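Local coordinates for protein phosphoenolpyruvate--glycerone phosphotransferase (Enterococcus faecalis, PDB 3B48) that probably serves as the phosphoryl-donor subunit of a dihydroxyacetone kinase complex, relaying phosphate from phosphoenolpyruvate toward dihydroxyacetone, at residues Ile58-Asp72 with Gln91-Gly105. Numbering follows the deposited sequence.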
loop_
_atom_site.group_PDB
_atom_site.type_symbol
_atom_site.label_atom_id
_atom_site.label_comp_id
_atom_site.label_asym_id
_atom_site.label_seq_id
_atom_site.Cartn_x
_atom_site.Cartn_y
_atom_site.Cartn_z
ATOM N N ILE B 58 2.570 -6.695 20.569
ATOM C CA ILE B 58 3.444 -7.836 20.880
ATOM C C ILE B 58 3.341 -8.301 22.348
ATOM O O ILE B 58 3.291 -9.493 22.631
ATOM C CB ILE B 58 4.938 -7.543 20.593
ATOM C CG1 ILE B 58 5.190 -6.928 19.201
ATOM C CG2 ILE B 58 5.835 -8.752 20.982
ATOM C CD1 ILE B 58 4.700 -7.676 18.073
ATOM N N ASN B 59 3.304 -7.359 23.276
ATOM C CA ASN B 59 3.175 -7.707 24.681
ATOM C C ASN B 59 1.803 -8.327 25.039
ATOM O O ASN B 59 1.710 -9.121 25.968
ATOM C CB ASN B 59 3.500 -6.505 25.574
ATOM C CG ASN B 59 4.992 -6.401 25.915
ATOM O OD1 ASN B 59 5.702 -7.410 26.007
ATOM N ND2 ASN B 59 5.462 -5.179 26.125
ATOM N N GLU B 60 0.760 -7.978 24.291
ATOM C CA GLU B 60 -0.592 -8.449 24.580
ATOM C C GLU B 60 -0.904 -9.784 23.888
ATOM O O GLU B 60 -1.859 -10.468 24.251
ATOM C CB GLU B 60 -1.634 -7.372 24.217
ATOM C CG GLU B 60 -1.793 -6.306 25.310
ATOM C CD GLU B 60 -2.030 -4.880 24.788
ATOM O OE1 GLU B 60 -2.110 -4.665 23.551
ATOM O OE2 GLU B 60 -2.131 -3.961 25.636
ATOM N N ALA B 61 -0.073 -10.144 22.913
ATOM C CA ALA B 61 -0.205 -11.395 22.162
ATOM C C ALA B 61 0.438 -12.577 22.906
ATOM O O ALA B 61 1.178 -12.381 23.868
ATOM C CB ALA B 61 0.417 -11.237 20.767
ATOM N N ASP B 62 0.120 -13.801 22.466
ATOM C CA ASP B 62 0.793 -14.996 22.953
ATOM C C ASP B 62 2.279 -15.003 22.539
ATOM O O ASP B 62 2.659 -14.360 21.563
ATOM C CB ASP B 62 0.079 -16.261 22.440
ATOM C CG ASP B 62 -1.279 -16.508 23.125
ATOM O OD1 ASP B 62 -1.500 -15.974 24.234
ATOM O OD2 ASP B 62 -2.123 -17.236 22.550
ATOM N N SER B 63 3.104 -15.738 23.293
ATOM C CA SER B 63 4.559 -15.811 23.056
ATOM C C SER B 63 4.929 -16.727 21.866
ATOM O O SER B 63 6.095 -16.820 21.463
ATOM C CB SER B 63 5.257 -16.318 24.323
ATOM O OG SER B 63 4.778 -15.650 25.478
ATOM N N ASP B 64 3.930 -17.409 21.320
ATOM C CA ASP B 64 4.193 -18.402 20.307
ATOM C C ASP B 64 3.854 -17.943 18.905
ATOM O O ASP B 64 3.603 -18.772 18.033
ATOM C CB ASP B 64 3.524 -19.746 20.658
ATOM C CG ASP B 64 2.008 -19.662 20.792
ATOM O OD1 ASP B 64 1.424 -18.559 20.715
ATOM O OD2 ASP B 64 1.402 -20.744 20.981
ATOM N N ARG B 65 3.845 -16.621 18.710
ATOM C CA ARG B 65 3.689 -16.003 17.401
ATOM C C ARG B 65 5.015 -15.522 16.767
ATOM O O ARG B 65 5.957 -15.082 17.447
ATOM C CB ARG B 65 2.734 -14.783 17.443
ATOM C CG ARG B 65 1.643 -14.746 18.512
ATOM C CD ARG B 65 0.538 -15.743 18.280
ATOM N NE ARG B 65 -0.220 -15.484 17.060
ATOM C CZ ARG B 65 -1.354 -16.090 16.729
ATOM N NH1 ARG B 65 -1.891 -16.998 17.538
ATOM N NH2 ARG B 65 -1.954 -15.786 15.591
ATOM N N GLU B 66 5.048 -15.597 15.443
ATOM C CA GLU B 66 5.980 -14.822 14.624
ATOM C C GLU B 66 5.312 -13.535 14.222
ATOM O O GLU B 66 4.193 -13.557 13.710
ATOM C CB GLU B 66 6.354 -15.599 13.361
ATOM C CG GLU B 66 6.833 -16.991 13.695
ATOM C CD GLU B 66 8.070 -16.976 14.585
ATOM O OE1 GLU B 66 8.812 -15.953 14.568
ATOM O OE2 GLU B 66 8.298 -17.999 15.276
ATOM N N PHE B 67 5.983 -12.416 14.463
ATOM C CA PHE B 67 5.386 -11.098 14.185
ATOM C C PHE B 67 6.060 -10.433 13.005
ATOM O O PHE B 67 7.258 -10.098 13.072
ATOM C CB PHE B 67 5.450 -10.173 15.401
ATOM C CG PHE B 67 4.795 -10.739 16.642
ATOM C CD1 PHE B 67 3.410 -10.615 16.840
ATOM C CD2 PHE B 67 5.568 -11.370 17.624
ATOM C CE1 PHE B 67 2.803 -11.125 17.972
ATOM C CE2 PHE B 67 4.984 -11.892 18.763
ATOM C CZ PHE B 67 3.602 -11.774 18.956
ATOM N N LEU B 68 5.268 -10.242 11.946
ATOM C CA LEU B 68 5.699 -9.608 10.678
ATOM C C LEU B 68 5.263 -8.157 10.583
ATOM O O LEU B 68 4.057 -7.851 10.596
ATOM C CB LEU B 68 5.150 -10.383 9.470
ATOM C CG LEU B 68 5.134 -11.916 9.516
ATOM C CD1 LEU B 68 5.000 -12.476 8.105
ATOM C CD2 LEU B 68 6.323 -12.565 10.255
ATOM N N ILE B 69 6.246 -7.263 10.522
ATOM C CA ILE B 69 5.990 -5.807 10.557
ATOM C C ILE B 69 6.133 -5.140 9.182
ATOM O O ILE B 69 7.210 -5.171 8.599
ATOM C CB ILE B 69 6.865 -5.069 11.653
ATOM C CG1 ILE B 69 6.289 -5.282 13.059
ATOM C CG2 ILE B 69 6.856 -3.580 11.445
ATOM C CD1 ILE B 69 6.575 -6.609 13.674
ATOM N N PHE B 70 5.026 -4.592 8.671
ATOM C CA PHE B 70 5.006 -3.800 7.451
ATOM C C PHE B 70 4.726 -2.304 7.752
ATOM O O PHE B 70 3.878 -1.976 8.581
ATOM C CB PHE B 70 3.962 -4.321 6.457
ATOM C CG PHE B 70 4.089 -5.775 6.151
ATOM C CD1 PHE B 70 4.564 -6.198 4.915
ATOM C CD2 PHE B 70 3.758 -6.737 7.103
ATOM C CE1 PHE B 70 4.699 -7.546 4.639
ATOM C CE2 PHE B 70 3.872 -8.094 6.806
ATOM C CZ PHE B 70 4.352 -8.493 5.589
ATOM N N ALA B 71 5.464 -1.420 7.087
ATOM C CA ALA B 71 5.231 0.029 7.170
ATOM C C ALA B 71 5.221 0.607 5.762
ATOM O O ALA B 71 5.743 -0.001 4.816
ATOM C CB ALA B 71 6.288 0.721 8.041
ATOM N N ASP B 72 4.596 1.760 5.592
ATOM C CA ASP B 72 4.714 2.422 4.301
ATOM C C ASP B 72 5.896 3.392 4.284
ATOM O O ASP B 72 6.867 3.181 3.567
ATOM C CB ASP B 72 3.417 3.092 3.873
ATOM C CG ASP B 72 2.737 3.924 5.000
ATOM O OD1 ASP B 72 3.376 4.304 6.025
ATOM O OD2 ASP B 72 1.528 4.220 4.808
ATOM N N GLN B 91 11.831 -11.751 22.449
ATOM C CA GLN B 91 10.816 -11.150 21.556
ATOM C C GLN B 91 11.396 -10.699 20.215
ATOM O O GLN B 91 10.711 -10.759 19.187
ATOM C CB GLN B 91 10.120 -9.956 22.225
ATOM C CG GLN B 91 9.307 -10.302 23.459
ATOM C CD GLN B 91 8.748 -9.069 24.179
ATOM O OE1 GLN B 91 9.439 -8.069 24.380
ATOM N NE2 GLN B 91 7.497 -9.161 24.594
ATOM N N GLN B 92 12.647 -10.241 20.239
ATOM C CA GLN B 92 13.351 -9.825 19.046
ATOM C C GLN B 92 13.509 -10.967 18.065
ATOM O O GLN B 92 13.427 -10.761 16.864
ATOM C CB GLN B 92 14.712 -9.227 19.415
ATOM C CG GLN B 92 14.656 -7.757 19.891
ATOM C CD GLN B 92 15.988 -7.280 20.464
ATOM O OE1 GLN B 92 16.848 -8.090 20.769
ATOM N NE2 GLN B 92 16.148 -5.969 20.638
ATOM N N LYS B 93 13.702 -12.175 18.576
ATOM C CA LYS B 93 13.895 -13.378 17.754
ATOM C C LYS B 93 12.611 -13.737 16.974
ATOM O O LYS B 93 12.644 -14.444 15.953
ATOM C CB LYS B 93 14.390 -14.535 18.644
ATOM C CG LYS B 93 14.400 -15.922 17.989
ATOM C CD LYS B 93 15.428 -16.847 18.607
ATOM C CE LYS B 93 16.843 -16.544 18.089
ATOM N NZ LYS B 93 17.865 -16.904 19.114
ATOM N N HIS B 94 11.489 -13.211 17.462
ATOM C CA HIS B 94 10.209 -13.392 16.811
ATOM C C HIS B 94 9.682 -12.144 16.088
ATOM O O HIS B 94 8.540 -12.131 15.660
ATOM C CB HIS B 94 9.198 -13.940 17.824
ATOM C CG HIS B 94 9.598 -15.265 18.388
ATOM N ND1 HIS B 94 9.927 -16.342 17.588
ATOM C CD2 HIS B 94 9.765 -15.681 19.666
ATOM C CE1 HIS B 94 10.267 -17.365 18.351
ATOM N NE2 HIS B 94 10.171 -16.993 19.615
ATOM N N TYR B 95 10.518 -11.110 15.948
ATOM C CA TYR B 95 10.104 -9.838 15.330
ATOM C C TYR B 95 10.792 -9.637 13.984
ATOM O O TYR B 95 12.040 -9.588 13.896
ATOM C CB TYR B 95 10.449 -8.699 16.271
ATOM C CG TYR B 95 9.986 -7.286 15.911
ATOM C CD1 TYR B 95 8.921 -6.712 16.607
ATOM C CD2 TYR B 95 10.669 -6.483 14.964
ATOM C CE1 TYR B 95 8.510 -5.417 16.352
ATOM C CE2 TYR B 95 10.250 -5.159 14.710
ATOM C CZ TYR B 95 9.164 -4.655 15.428
ATOM O OH TYR B 95 8.691 -3.400 15.274
ATOM N N HIS B 96 9.980 -9.524 12.933
ATOM C CA HIS B 96 10.506 -9.488 11.558
ATOM C C HIS B 96 10.046 -8.247 10.805
ATOM O O HIS B 96 8.860 -8.127 10.434
ATOM C CB HIS B 96 10.121 -10.743 10.738
ATOM C CG HIS B 96 10.142 -12.038 11.510
ATOM N ND1 HIS B 96 11.255 -12.843 11.593
ATOM C CD2 HIS B 96 9.165 -12.679 12.196
ATOM C CE1 HIS B 96 10.971 -13.917 12.312
ATOM N NE2 HIS B 96 9.707 -13.839 12.694
ATOM N N LEU B 97 10.990 -7.342 10.563
ATOM C CA LEU B 97 10.784 -6.170 9.734
ATOM C C LEU B 97 10.805 -6.614 8.285
ATOM O O LEU B 97 11.844 -7.060 7.770
ATOM C CB LEU B 97 11.912 -5.153 9.945
ATOM C CG LEU B 97 12.005 -4.453 11.291
ATOM C CD1 LEU B 97 13.350 -3.738 11.418
ATOM C CD2 LEU B 97 10.836 -3.497 11.510
ATOM N N VAL B 98 9.671 -6.490 7.608
ATOM C CA VAL B 98 9.591 -7.069 6.282
ATOM C C VAL B 98 9.863 -5.986 5.276
ATOM O O VAL B 98 9.092 -5.036 5.143
ATOM C CB VAL B 98 8.243 -7.777 5.982
ATOM C CG1 VAL B 98 8.397 -8.746 4.788
ATOM C CG2 VAL B 98 7.732 -8.526 7.195
ATOM N N ASP B 99 10.990 -6.116 4.581
ATOM C CA ASP B 99 11.353 -5.140 3.564
ATOM C C ASP B 99 10.491 -5.355 2.330
ATOM O O ASP B 99 10.901 -5.987 1.358
ATOM C CB ASP B 99 12.831 -5.227 3.226
ATOM C CG ASP B 99 13.366 -3.922 2.701
ATOM O OD1 ASP B 99 12.596 -3.192 2.046
ATOM O OD2 ASP B 99 14.545 -3.613 2.943
ATOM N N ALA B 100 9.282 -4.799 2.384
ATOM C CA ALA B 100 8.247 -5.047 1.378
ATOM C C ALA B 100 7.234 -3.912 1.401
ATOM O O ALA B 100 7.042 -3.292 2.450
ATOM C CB ALA B 100 7.543 -6.403 1.655
ATOM N N PRO B 101 6.558 -3.651 0.259
ATOM C CA PRO B 101 5.571 -2.587 0.313
ATOM C C PRO B 101 4.416 -2.993 1.200
ATOM O O PRO B 101 4.140 -4.188 1.350
ATOM C CB PRO B 101 5.126 -2.406 -1.139
ATOM C CG PRO B 101 5.528 -3.623 -1.857
ATOM C CD PRO B 101 6.626 -4.291 -1.069
ATOM N N LEU B 102 3.775 -1.981 1.793
ATOM C CA LEU B 102 2.769 -2.156 2.799
ATOM C C LEU B 102 1.554 -3.030 2.371
ATOM O O LEU B 102 1.295 -4.077 3.003
ATOM C CB LEU B 102 2.320 -0.780 3.341
ATOM C CG LEU B 102 1.233 -0.802 4.417
ATOM C CD1 LEU B 102 1.649 -1.548 5.730
ATOM C CD2 LEU B 102 0.726 0.575 4.728
ATOM N N VAL B 103 0.795 -2.588 1.358
ATOM C CA VAL B 103 -0.404 -3.324 0.923
ATOM C C VAL B 103 -0.031 -4.696 0.323
ATOM O O VAL B 103 -0.471 -5.759 0.809
ATOM C CB VAL B 103 -1.275 -2.511 -0.103
ATOM C CG1 VAL B 103 -2.510 -3.354 -0.547
ATOM C CG2 VAL B 103 -1.727 -1.174 0.494
ATOM N N GLU B 104 0.795 -4.645 -0.718
ATOM C CA GLU B 104 1.167 -5.819 -1.468
ATOM C C GLU B 104 2.007 -6.819 -0.692
ATOM O O GLU B 104 1.776 -8.005 -0.803
ATOM C CB GLU B 104 1.827 -5.440 -2.795
ATOM C CG GLU B 104 0.944 -4.543 -3.704
ATOM C CD GLU B 104 1.175 -3.032 -3.472
ATOM O OE1 GLU B 104 1.694 -2.615 -2.404
ATOM O OE2 GLU B 104 0.846 -2.257 -4.374
ATOM N N GLY B 105 2.976 -6.359 0.093
ATOM C CA GLY B 105 3.718 -7.261 0.995
ATOM C C GLY B 105 2.812 -8.014 1.960
ATOM O O GLY B 105 2.833 -9.252 2.020
HETATM O O HOH W 1 7.024 -3.058 5.265
#
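F67, L68 and I69 pair in parallel with Y95, H96 and L97, the strand axes 4.8 Å apart and turned 26° against each other, through a ladder in which F67 N binds H94 O, H96 N binds F67 O, I69 N binds H96 O and V98 N binds I69 O. At the start of the ladder one carboxylate oxygen serves two histidines: E66 OE1 takes H96 NE2 at 3.0 Å on its anti side, within the imidazole plane, and H94 ND1 at 3.2 Å on its syn side, the donors coming from opposite faces of the carboxylate. A bend at chi2 (-60°) brings E66 OE1 between the two imidazole nitrogens. In the four-stranded parallel sheet of this EIIA-mannose-type domain, 66-71 is an inner strand and 95-97 the outermost within this chain, linked by a beta-alpha-beta crossover through helices 75-84 and 89-92. Toward helix 75-84, I69 CD1 makes a CH-pi contact over the Y95 ring, 3.7 Å from its centroid; Y95 OH hydrogen-bonds to S80 O. Toward helix 119-127, V98 CG2 makes another over F70, 4.0 Å from the centroid. Where the strands diverge, a water accepts from A71 N at 2.9 Å and lies near V98 O and A100 O, while A71 O receives K132 NZ of the second subunit.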